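Local coordinates for DUF574 domain-containing protein (Thermobifida fusca, PDB 2QE6) that binds S-adenosylmethionine and is probably a methyltransferase, although its substrate is not known, at residues Ile59-Phe71 and Val242-Asp254. The protein carries 1 engineered substitution. Residues are numbered along the deposited sequence; the frame is centred on the assembly and turned at random.
Sequences IENRKVLVRGVRF and VYTALWRPDEPVD. With SAM (S-adenosylmethionine), chain F.
Arg67 of helix 54-75 reaches into the loop that follows strand 235-243 and holds the carbonyl oxygen of Trp247 with two nitrogens. Arg67 CG lies 3.7 Å from Asp250 OD2, and its CD 3.2 Å from Arg248 O. A bend at chi3 (-54°) then turns the guanidinium toward the loop backbone. There Arg67 NE (2.9 Å) and NH2 (2.8 Å) both donate to Trp247 O, which lies in the guanidinium plane; NE adds a weak bond to Arg248 O, and NH1 reaches Asp250 OD1 through a water. An alanine in place of Arg67 would probably leave the carbonyl of buried Trp247 without these two donors and the loop less firmly fixed. In one of its two conformers, Arg70 NH2 forms a salt bridge with Asp250 OD2 (2.7 Å), on the anti side and 21° out of the carboxylate plane. Beside the polar grip, Trp247 packs CB on Val64 CG2, sets CZ3 against Gly68 CA, and makes an offset edge-to-face pair with Phe71, planes 75° apart. Arg248, its NE hydrogen-bonded to Glu238 O, makes an off-centre cation-pi contact with Phe71. The contact pins the loop after an outermost strand to a helix flanking the Rossmann-like methyltransferase sheet, whose Arg62, and more weakly Asn61, itself bonded to Thr195, bind the S-adenosylmethionine carboxylate.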
ATOM      1  N   ILE A  59      -2.670   2.865 -11.316  1.00 35.33           N
ATOM      2  CA  ILE A  59      -4.002   3.483 -11.211  1.00 36.24           C
ATOM      3  C   ILE A  59      -5.012   2.521 -10.542  1.00 37.41           C
ATOM      4  O   ILE A  59      -5.739   2.895  -9.609  1.00 35.84           O
ATOM      5  CB  ILE A  59      -4.499   3.991 -12.573  1.00 38.21           C
ATOM      6  CG1 ILE A  59      -3.596   5.148 -13.063  1.00 41.34           C
ATOM      7  CG2 ILE A  59      -5.953   4.536 -12.471  1.00 36.23           C
ATOM      8  CD1 ILE A  59      -3.725   5.439 -14.582  1.00 37.39           C
ATOM      9  N   GLU A  60      -5.054   1.280 -11.011  1.00 35.03           N
ATOM     10  CA  GLU A  60      -5.979   0.318 -10.452  1.00 33.98           C
ATOM     11  C   GLU A  60      -5.685   0.049  -8.977  1.00 35.56           C
ATOM     12  O   GLU A  60      -6.597  -0.222  -8.219  1.00 36.31           O
ATOM     13  CB  GLU A  60      -5.943  -1.002 -11.219  1.00 31.85           C
ATOM     14  CG  GLU A  60      -6.568  -0.910 -12.607  1.00 34.21           C
ATOM     15  CD  GLU A  60      -8.005  -0.413 -12.627  1.00 45.27           C
ATOM     16  OE1 GLU A  60      -8.767  -0.615 -11.642  1.00 39.72           O
ATOM     17  OE2 GLU A  60      -8.378   0.168 -13.671  1.00 45.44           O
ATOM     18  N   ASN A  61      -4.419   0.104  -8.584  1.00 34.67           N
ATOM     19  CA  ASN A  61      -4.043  -0.084  -7.180  1.00 34.98           C
ATOM     20  C   ASN A  61      -4.553   1.071  -6.322  1.00 37.19           C
ATOM     21  O   ASN A  61      -5.114   0.857  -5.241  1.00 37.78           O
ATOM     22  CB  ASN A  61      -2.525  -0.249  -7.071  1.00 35.51           C
ATOM     23  CG  ASN A  61      -2.096  -0.670  -5.718  1.00 39.44           C
ATOM     24  OD1 ASN A  61      -2.495  -1.719  -5.215  1.00 38.77           O
ATOM     25  ND2 ASN A  61      -1.255   0.133  -5.116  1.00 33.06           N
ATOM     26  N   ARG A  62      -4.427   2.292  -6.825  1.00 36.61           N
ATOM     27  CA  ARG A  62      -5.032   3.430  -6.122  1.00 35.52           C
ATOM     28  C   ARG A  62      -6.542   3.343  -6.040  1.00 36.04           C
ATOM     29  O   ARG A  62      -7.096   3.644  -5.009  1.00 37.72           O
ATOM     30  CB  ARG A  62      -4.632   4.759  -6.756  1.00 36.08           C
ATOM     31  CG  ARG A  62      -3.136   5.001  -6.656  1.00 36.20           C
ATOM     32  CD  ARG A  62      -2.636   4.862  -5.225  1.00 43.07           C
ATOM     33  NE  ARG A  62      -3.314   5.828  -4.350  1.00 32.20           N
ATOM     34  CZ  ARG A  62      -2.901   6.182  -3.135  1.00 43.05           C
ATOM     35  NH1 ARG A  62      -1.809   5.650  -2.608  1.00 41.10           N
ATOM     36  NH2 ARG A  62      -3.598   7.093  -2.448  1.00 39.48           N
ATOM     37  N   LYS A  63      -7.200   2.954  -7.122  1.00 37.23           N
ATOM     38  CA  LYS A  63      -8.643   2.770  -7.107  1.00 36.46           C
ATOM     39  C   LYS A  63      -9.081   1.663  -6.112  1.00 36.69           C
ATOM     40  O   LYS A  63     -10.077   1.818  -5.448  1.00 31.34           O
ATOM     41  CB  LYS A  63      -9.174   2.449  -8.514  1.00 36.78           C
ATOM     42  CG  LYS A  63      -9.168   3.603  -9.554  1.00 39.79           C
ATOM     43  CD  LYS A  63      -9.557   3.002 -10.908  1.00 39.63           C
ATOM     44  CE  LYS A  63      -9.900   3.980 -11.979  1.00 54.70           C
ATOM     45  NZ  LYS A  63     -10.068   3.188 -13.263  1.00 56.85           N
ATOM     46  N   VAL A  64      -8.364   0.538  -6.007  1.00 32.05           N
ATOM     47  CA  VAL A  64      -8.761  -0.470  -5.015  1.00 31.56           C
ATOM     48  C   VAL A  64      -8.463  -0.011  -3.597  1.00 32.87           C
ATOM     49  O   VAL A  64      -9.159  -0.406  -2.665  1.00 33.67           O
ATOM     50  CB  VAL A  64      -8.112  -1.883  -5.264  1.00 35.16           C
ATOM     51  CG1 VAL A  64      -6.685  -1.915  -4.863  1.00 37.12           C
ATOM     52  CG2 VAL A  64      -8.896  -2.957  -4.548  1.00 34.54           C
ATOM     53  N   LEU A  65      -7.433   0.810  -3.422  1.00 34.61           N
ATOM     54  CA  LEU A  65      -7.144   1.403  -2.124  1.00 36.59           C
ATOM     55  C   LEU A  65      -8.371   2.179  -1.663  1.00 35.71           C
ATOM     56  O   LEU A  65      -8.827   2.026  -0.535  1.00 36.71           O
ATOM     57  CB  LEU A  65      -5.927   2.334  -2.178  1.00 36.30           C
ATOM     58  CG  LEU A  65      -5.487   3.094  -0.909  1.00 36.00           C
ATOM     59  CD1 LEU A  65      -4.012   3.423  -1.097  1.00 33.95           C
ATOM     60  CD2 LEU A  65      -6.326   4.364  -0.641  1.00 35.23           C
ATOM     61  N   VAL A  66      -8.902   3.002  -2.551  1.00 34.20           N
ATOM     62  CA  VAL A  66     -10.078   3.823  -2.215  1.00 30.60           C
ATOM     63  C   VAL A  66     -11.310   2.957  -1.888  1.00 31.34           C
ATOM     64  O   VAL A  66     -11.988   3.163  -0.864  1.00 34.08           O
ATOM     65  CB  VAL A  66     -10.403   4.822  -3.362  1.00 32.83           C
ATOM     66  CG1 VAL A  66     -11.766   5.470  -3.136  1.00 24.59           C
ATOM     67  CG2 VAL A  66      -9.310   5.918  -3.490  1.00 32.96           C
ATOM     68  N   ARG A  67     -11.623   2.008  -2.766  1.00 33.51           N
ATOM     69  CA  ARG A  67     -12.733   1.090  -2.536  1.00 32.33           C
ATOM     70  C   ARG A  67     -12.576   0.293  -1.233  1.00 31.17           C
ATOM     71  O   ARG A  67     -13.556   0.062  -0.528  1.00 31.96           O
ATOM     72  CB  ARG A  67     -12.942   0.132  -3.728  1.00 33.35           C
ATOM     73  CG  ARG A  67     -13.266   0.818  -5.048  1.00 27.27           C
ATOM     74  CD  ARG A  67     -13.901  -0.112  -6.080  1.00 32.63           C
ATOM     75  NE  ARG A  67     -13.093  -1.304  -6.313  1.00 28.85           N
ATOM     76  CZ  ARG A  67     -11.992  -1.329  -7.064  1.00 36.47           C
ATOM     77  NH1 ARG A  67     -11.547  -0.225  -7.665  1.00 35.42           N
ATOM     78  NH2 ARG A  67     -11.311  -2.463  -7.209  1.00 32.01           N
ATOM     79  N   GLY A  68     -11.358  -0.150  -0.933  1.00 34.67           N
ATOM     80  CA  GLY A  68     -11.112  -0.932   0.268  1.00 34.89           C
ATOM     81  C   GLY A  68     -11.198  -0.095   1.535  1.00 35.57           C
ATOM     82  O   GLY A  68     -11.777  -0.497   2.517  1.00 32.27           O
ATOM     83  N   VAL A  69     -10.632   1.100   1.512  1.00 39.02           N
ATOM     84  CA  VAL A  69     -10.700   1.964   2.675  1.00 36.21           C
ATOM     85  C   VAL A  69     -12.150   2.374   2.917  1.00 37.53           C
ATOM     86  O   VAL A  69     -12.581   2.442   4.048  1.00 38.36           O
ATOM     87  CB  VAL A  69      -9.749   3.154   2.550  1.00 37.04           C
ATOM     88  CG1 VAL A  69      -9.977   4.124   3.646  1.00 30.22           C
ATOM     89  CG2 VAL A  69      -8.305   2.661   2.538  1.00 33.60           C
ATOM     90  N   ARG A  70     -12.899   2.648   1.850  1.00 37.33           N
ATOM     91  CA  ARG A  70     -14.319   2.978   1.967  0.50 36.57           C
ATOM     92  C   ARG A  70     -15.103   1.816   2.583  1.00 35.63           C
ATOM     93  O   ARG A  70     -15.972   2.028   3.419  1.00 34.62           O
ATOM     94  CB  ARG A  70     -14.909   3.356   0.604  0.50 36.35           C
ATOM     95  CG  ARG A  70     -16.360   3.816   0.671  0.50 37.53           C
ATOM     96  CD  ARG A  70     -16.927   4.173  -0.696  0.50 39.18           C
ATOM     97  NE  ARG A  70     -16.927   3.022  -1.600  0.50 36.13           N
ATOM     98  CZ  ARG A  70     -16.413   3.000  -2.827  0.50 31.36           C
ATOM     99  NH1 ARG A  70     -15.840   4.079  -3.350  0.50 28.98           N
ATOM    100  NH2 ARG A  70     -16.485   1.883  -3.540  0.50 29.55           N
ATOM    101  N   PHE A  71     -14.788   0.579   2.180  1.00 35.03           N
ATOM    102  CA  PHE A  71     -15.414  -0.604   2.789  1.00 34.56           C
ATOM    103  C   PHE A  71     -15.100  -0.665   4.293  1.00 34.26           C
ATOM    104  O   PHE A  71     -15.988  -0.834   5.136  1.00 36.70           O
ATOM    105  CB  PHE A  71     -14.953  -1.899   2.090  1.00 35.33           C
ATOM    106  CG  PHE A  71     -15.162  -3.144   2.908  1.00 31.54           C
ATOM    107  CD1 PHE A  71     -16.404  -3.730   2.999  1.00 34.46           C
ATOM    108  CD2 PHE A  71     -14.093  -3.758   3.547  1.00 39.76           C
ATOM    109  CE1 PHE A  71     -16.600  -4.894   3.770  1.00 34.90           C
ATOM    110  CE2 PHE A  71     -14.289  -4.898   4.331  1.00 35.75           C
ATOM    111  CZ  PHE A  71     -15.534  -5.464   4.432  1.00 37.98           C
ATOM    112  N   VAL A 242      -8.030 -11.366  -5.452  1.00 35.53           N
ATOM    113  CA  VAL A 242      -8.392 -11.277  -6.882  1.00 34.76           C
ATOM    114  C   VAL A 242      -7.631 -10.132  -7.517  1.00 35.01           C
ATOM    115  O   VAL A 242      -7.110  -9.265  -6.802  1.00 35.02           O
ATOM    116  CB  VAL A 242      -9.890 -11.032  -7.069  1.00 38.08           C
ATOM    117  CG1 VAL A 242     -10.701 -12.216  -6.530  1.00 34.57           C
ATOM    118  CG2 VAL A 242     -10.328  -9.681  -6.413  1.00 29.15           C
ATOM    119  N   TYR A 243      -7.535 -10.128  -8.853  1.00 32.23           N
ATOM    120  CA  TYR A 243      -6.900  -9.019  -9.549  1.00 33.12           C
ATOM    121  C   TYR A 243      -7.506  -7.704  -9.019  1.00 35.30           C
ATOM    122  O   TYR A 243      -8.671  -7.625  -8.695  1.00 34.15           O
ATOM    123  CB  TYR A 243      -7.062  -9.150 -11.058  1.00 34.37           C
ATOM    124  CG  TYR A 243      -6.251 -10.262 -11.710  1.00 32.49           C
ATOM    125  CD1 TYR A 243      -4.862 -10.281 -11.632  1.00 28.97           C
ATOM    126  CD2 TYR A 243      -6.874 -11.285 -12.401  1.00 31.60           C
ATOM    127  CE1 TYR A 243      -4.097 -11.290 -12.268  1.00 33.81           C
ATOM    128  CE2 TYR A 243      -6.122 -12.291 -13.034  1.00 33.16           C
ATOM    129  CZ  TYR A 243      -4.731 -12.275 -12.960  1.00 27.92           C
ATOM    130  OH  TYR A 243      -3.963 -13.243 -13.571  1.00 37.96           O
ATOM    131  N   THR A 244      -6.681  -6.687  -8.861  1.00 35.20           N
ATOM    132  CA  THR A 244      -7.108  -5.471  -8.188  1.00 34.84           C
ATOM    133  C   THR A 244      -8.428  -4.861  -8.745  1.00 36.67           C
ATOM    134  O   THR A 244      -9.264  -4.430  -7.950  1.00 34.79           O
ATOM    135  CB  THR A 244      -5.938  -4.394  -8.124  1.00 36.80           C
ATOM    136  OG1 THR A 244      -5.411  -4.157  -9.444  1.00 33.19           O
ATOM    137  CG2 THR A 244      -4.810  -4.854  -7.214  1.00 35.19           C
ATOM    138  N   ALA A 245      -8.635  -4.849 -10.068  1.00 35.82           N
ATOM    139  CA  ALA A 245      -9.833  -4.241 -10.657  1.00 34.65           C
ATOM    140  C   ALA A 245     -11.136  -5.049 -10.358  1.00 35.04           C
ATOM    141  O   ALA A 245     -12.246  -4.534 -10.520  1.00 37.01           O
ATOM    142  CB  ALA A 245      -9.655  -4.089 -12.144  1.00 35.39           C
ATOM    143  N   LEU A 246     -10.956  -6.316  -9.960  1.00 35.31           N
ATOM    144  CA  LEU A 246     -12.048  -7.237  -9.665  1.00 35.41           C
ATOM    145  C   LEU A 246     -12.477  -7.185  -8.188  1.00 35.59           C
ATOM    146  O   LEU A 246     -13.453  -7.829  -7.798  1.00 33.13           O
ATOM    147  CB  LEU A 246     -11.625  -8.679 -10.037  1.00 33.93           C
ATOM    148  CG  LEU A 246     -11.285  -8.983 -11.499  1.00 36.08           C
ATOM    149  CD1 LEU A 246     -10.952 -10.483 -11.720  1.00 30.54           C
ATOM    150  CD2 LEU A 246     -12.410  -8.567 -12.439  1.00 35.18           C
ATOM    151  N   TRP A 247     -11.772  -6.415  -7.360  1.00 34.72           N
ATOM    152  CA  TRP A 247     -12.106  -6.375  -5.934  1.00 33.46           C
ATOM    153  C   TRP A 247     -13.226  -5.378  -5.688  1.00 34.07           C
ATOM    154  O   TRP A 247     -12.989  -4.186  -5.733  1.00 33.36           O
ATOM    155  CB  TRP A 247     -10.882  -6.070  -5.043  1.00 35.86           C
ATOM    156  CG  TRP A 247     -11.169  -6.379  -3.575  1.00 32.64           C
ATOM    157  CD1 TRP A 247     -10.903  -7.536  -2.935  1.00 35.64           C
ATOM    158  CD2 TRP A 247     -11.800  -5.520  -2.607  1.00 33.01           C
ATOM    159  NE1 TRP A 247     -11.324  -7.465  -1.632  1.00 35.72           N
ATOM    160  CE2 TRP A 247     -11.888  -6.243  -1.404  1.00 32.33           C
ATOM    161  CE3 TRP A 247     -12.319  -4.240  -2.651  1.00 35.94           C
ATOM    162  CZ2 TRP A 247     -12.466  -5.719  -0.259  1.00 40.52           C
ATOM    163  CZ3 TRP A 247     -12.901  -3.714  -1.502  1.00 39.45           C
ATOM    164  CH2 TRP A 247     -12.958  -4.448  -0.329  1.00 35.55           C
ATOM    165  N   ARG A 248     -14.433  -5.895  -5.425  1.00 32.66           N
ATOM    166  CA  ARG A 248     -15.618  -5.074  -5.229  1.00 34.19           C
ATOM    167  C   ARG A 248     -15.650  -3.851  -6.104  1.00 35.33           C
ATOM    168  O   ARG A 248     -15.617  -2.728  -5.607  1.00 38.39           O
ATOM    169  CB  ARG A 248     -15.733  -4.654  -3.749  1.00 37.29           C
ATOM    170  CG  ARG A 248     -15.760  -5.853  -2.804  1.00 38.13           C
ATOM    171  CD  ARG A 248     -16.350  -5.509  -1.457  1.00 36.11           C
ATOM    172  NE  ARG A 248     -16.322  -6.683  -0.590  1.00 38.56           N
ATOM    173  CZ  ARG A 248     -17.117  -6.856   0.455  1.00 39.30           C
ATOM    174  NH1 ARG A 248     -17.990  -5.912   0.797  1.00 41.55           N
ATOM    175  NH2 ARG A 248     -17.023  -7.966   1.169  1.00 43.47           N
ATOM    176  N   PRO A 249     -15.775  -4.048  -7.415  1.00 37.16           N
ATOM    177  CA  PRO A 249     -15.749  -2.932  -8.348  1.00 39.79           C
ATOM    178  C   PRO A 249     -16.978  -2.048  -8.203  1.00 42.16           C
ATOM    179  O   PRO A 249     -18.036  -2.540  -7.827  1.00 39.60           O
ATOM    180  CB  PRO A 249     -15.726  -3.602  -9.727  1.00 38.25           C
ATOM    181  CG  PRO A 249     -16.074  -4.971  -9.531  1.00 43.57           C
ATOM    182  CD  PRO A 249     -15.977  -5.333  -8.081  1.00 42.00           C
ATOM    183  N   ASP A 250     -16.840  -0.757  -8.454  1.00 46.10           N
ATOM    184  CA  ASP A 250     -18.009   0.130  -8.406  1.00 53.79           C
ATOM    185  C   ASP A 250     -18.259   0.751  -9.787  1.00 59.44           C
ATOM    186  O   ASP A 250     -18.667   1.897  -9.928  1.00 62.11           O
ATOM    187  CB  ASP A 250     -17.929   1.157  -7.241  1.00 54.43           C
ATOM    188  CG  ASP A 250     -16.659   1.986  -7.229  1.00 57.36           C
ATOM    189  OD1 ASP A 250     -16.004   2.153  -8.274  1.00 64.04           O
ATOM    190  OD2 ASP A 250     -16.322   2.500  -6.151  1.00 62.31           O
ATOM    191  N   GLU A 251     -18.094  -0.089 -10.799  1.00 64.84           N
ATOM    192  CA  GLU A 251     -17.865   0.330 -12.179  1.00 66.10           C
ATOM    193  C   GLU A 251     -17.765  -1.008 -12.915  1.00 64.51           C
ATOM    194  O   GLU A 251     -17.229  -1.969 -12.362  1.00 63.60           O
ATOM    195  CB  GLU A 251     -16.580   1.182 -12.218  1.00 67.05           C
ATOM    196  CG  GLU A 251     -15.766   1.303 -13.514  1.00 68.94           C
ATOM    197  CD  GLU A 251     -14.420   2.039 -13.266  1.00 72.07           C
ATOM    198  OE1 GLU A 251     -14.445   3.151 -12.678  1.00 82.90           O
ATOM    199  OE2 GLU A 251     -13.340   1.504 -13.636  1.00 76.28           O
ATOM    200  N   PRO A 252     -18.315  -1.104 -14.137  1.00 64.34           N
ATOM    201  CA  PRO A 252     -18.459  -2.461 -14.679  1.00 63.10           C
ATOM    202  C   PRO A 252     -17.101  -3.061 -15.065  1.00 59.98           C
ATOM    203  O   PRO A 252     -16.200  -2.334 -15.529  1.00 60.41           O
ATOM    204  CB  PRO A 252     -19.368  -2.263 -15.914  1.00 64.47           C
ATOM    205  CG  PRO A 252     -19.827  -0.814 -15.869  1.00 65.03           C
ATOM    206  CD  PRO A 252     -18.782  -0.082 -15.093  1.00 65.47           C
ATOM    207  N   VAL A 253     -16.951  -4.367 -14.851  1.00 55.51           N
ATOM    208  CA  VAL A 253     -15.668  -5.049 -15.103  1.00 52.54           C
ATOM    209  C   VAL A 253     -15.896  -6.544 -15.324  1.00 50.25           C
ATOM    210  O   VAL A 253     -16.626  -7.205 -14.582  1.00 51.80           O
ATOM    211  CB  VAL A 253     -14.650  -4.844 -13.952  1.00 49.44           C
ATOM    212  CG1 VAL A 253     -15.187  -5.431 -12.723  1.00 45.58           C
ATOM    213  CG2 VAL A 253     -13.279  -5.471 -14.305  1.00 52.30           C
ATOM    214  N   ASP A 254     -15.219  -7.050 -16.342  1.00 45.38           N
ATOM    215  CA  ASP A 254     -15.403  -8.381 -16.871  1.00 40.99           C
ATOM    216  C   ASP A 254     -14.111  -9.177 -16.631  1.00 40.28           C
ATOM    217  O   ASP A 254     -13.053  -8.852 -17.182  1.00 39.32           O
ATOM    218  CB  ASP A 254     -15.674  -8.200 -18.357  1.00 39.94           C
ATOM    219  CG  ASP A 254     -15.965  -9.477 -19.057  1.00 38.82           C
ATOM    220  OD1 ASP A 254     -15.703 -10.539 -18.430  1.00 35.65           O
ATOM    221  OD2 ASP A 254     -16.447  -9.386 -20.239  1.00 32.89           O
TER
HETATM  222  N   SAM F 400       0.788   2.071  -0.395  1.00 28.40           N
HETATM  223  CA  SAM F 400       0.780   3.024  -1.575  1.00 30.21           C
HETATM  224  C   SAM F 400      -0.183   2.513  -2.623  1.00 31.01           C
HETATM  225  O   SAM F 400      -0.726   3.293  -3.398  1.00 31.59           O
HETATM  226  OXT SAM F 400      -0.406   1.299  -2.725  1.00 28.67           O
HETATM  227  CB  SAM F 400       2.130   3.239  -2.286  1.00 27.39           C
HETATM  228  CG  SAM F 400       2.736   2.004  -2.971  1.00 28.67           C
HETATM  229  SD  SAM F 400       4.423   2.209  -3.632  1.00 14.44           S
HETATM  230  CE  SAM F 400       4.614   3.942  -3.146  1.00 42.41           C
HETATM  231  C5' SAM F 400       5.273   1.453  -2.232  1.00 31.89           C
HETATM  232  C4' SAM F 400       5.614   2.268  -0.978  1.00 30.30           C
HETATM  233  O4' SAM F 400       6.069   1.385   0.053  1.00 27.71           O
HETATM  234  C3' SAM F 400       6.749   3.286  -1.179  1.00 32.41           C
HETATM  235  O3' SAM F 400       6.366   4.577  -0.738  1.00 30.91           O
HETATM  236  C2' SAM F 400       7.945   2.758  -0.403  1.00 33.81           C
HETATM  237  O2' SAM F 400       8.872   3.761   0.031  1.00 31.21           O
HETATM  238  C1' SAM F 400       7.214   1.978   0.685  1.00 29.72           C
HETATM  239  N9  SAM F 400       8.087   0.945   1.244  1.00 29.41           N
HETATM  240  C8  SAM F 400       8.656  -0.163   0.618  1.00 33.38           C
HETATM  241  N7  SAM F 400       9.386  -0.849   1.536  1.00 31.49           N
HETATM  242  C5  SAM F 400       9.268  -0.193   2.734  1.00 32.06           C
HETATM  243  C6  SAM F 400       9.788  -0.476   4.006  1.00 23.54           C
HETATM  244  N6  SAM F 400      10.593  -1.561   4.176  1.00 27.93           N
HETATM  245  N1  SAM F 400       9.469   0.393   5.035  1.00 31.12           N
HETATM  246  C2  SAM F 400       8.647   1.522   4.838  1.00 26.56           C
HETATM  247  N3  SAM F 400       8.140   1.806   3.573  1.00 27.77           N
HETATM  248  C4  SAM F 400       8.451   0.938   2.556  1.00 34.31           C
HETATM  249  O   HOH W   1     -11.312  -0.286 -12.225  1.00 50.55           O
HETATM  250  O   HOH W   2     -13.018   2.428  -8.457  1.00 30.27           O
HETATM  251  O   HOH W   3     -16.798  -1.357  -3.780  1.00 35.17           O
HETATM  252  O   HOH W   4     -14.057   4.401  -5.697  1.00 47.52           O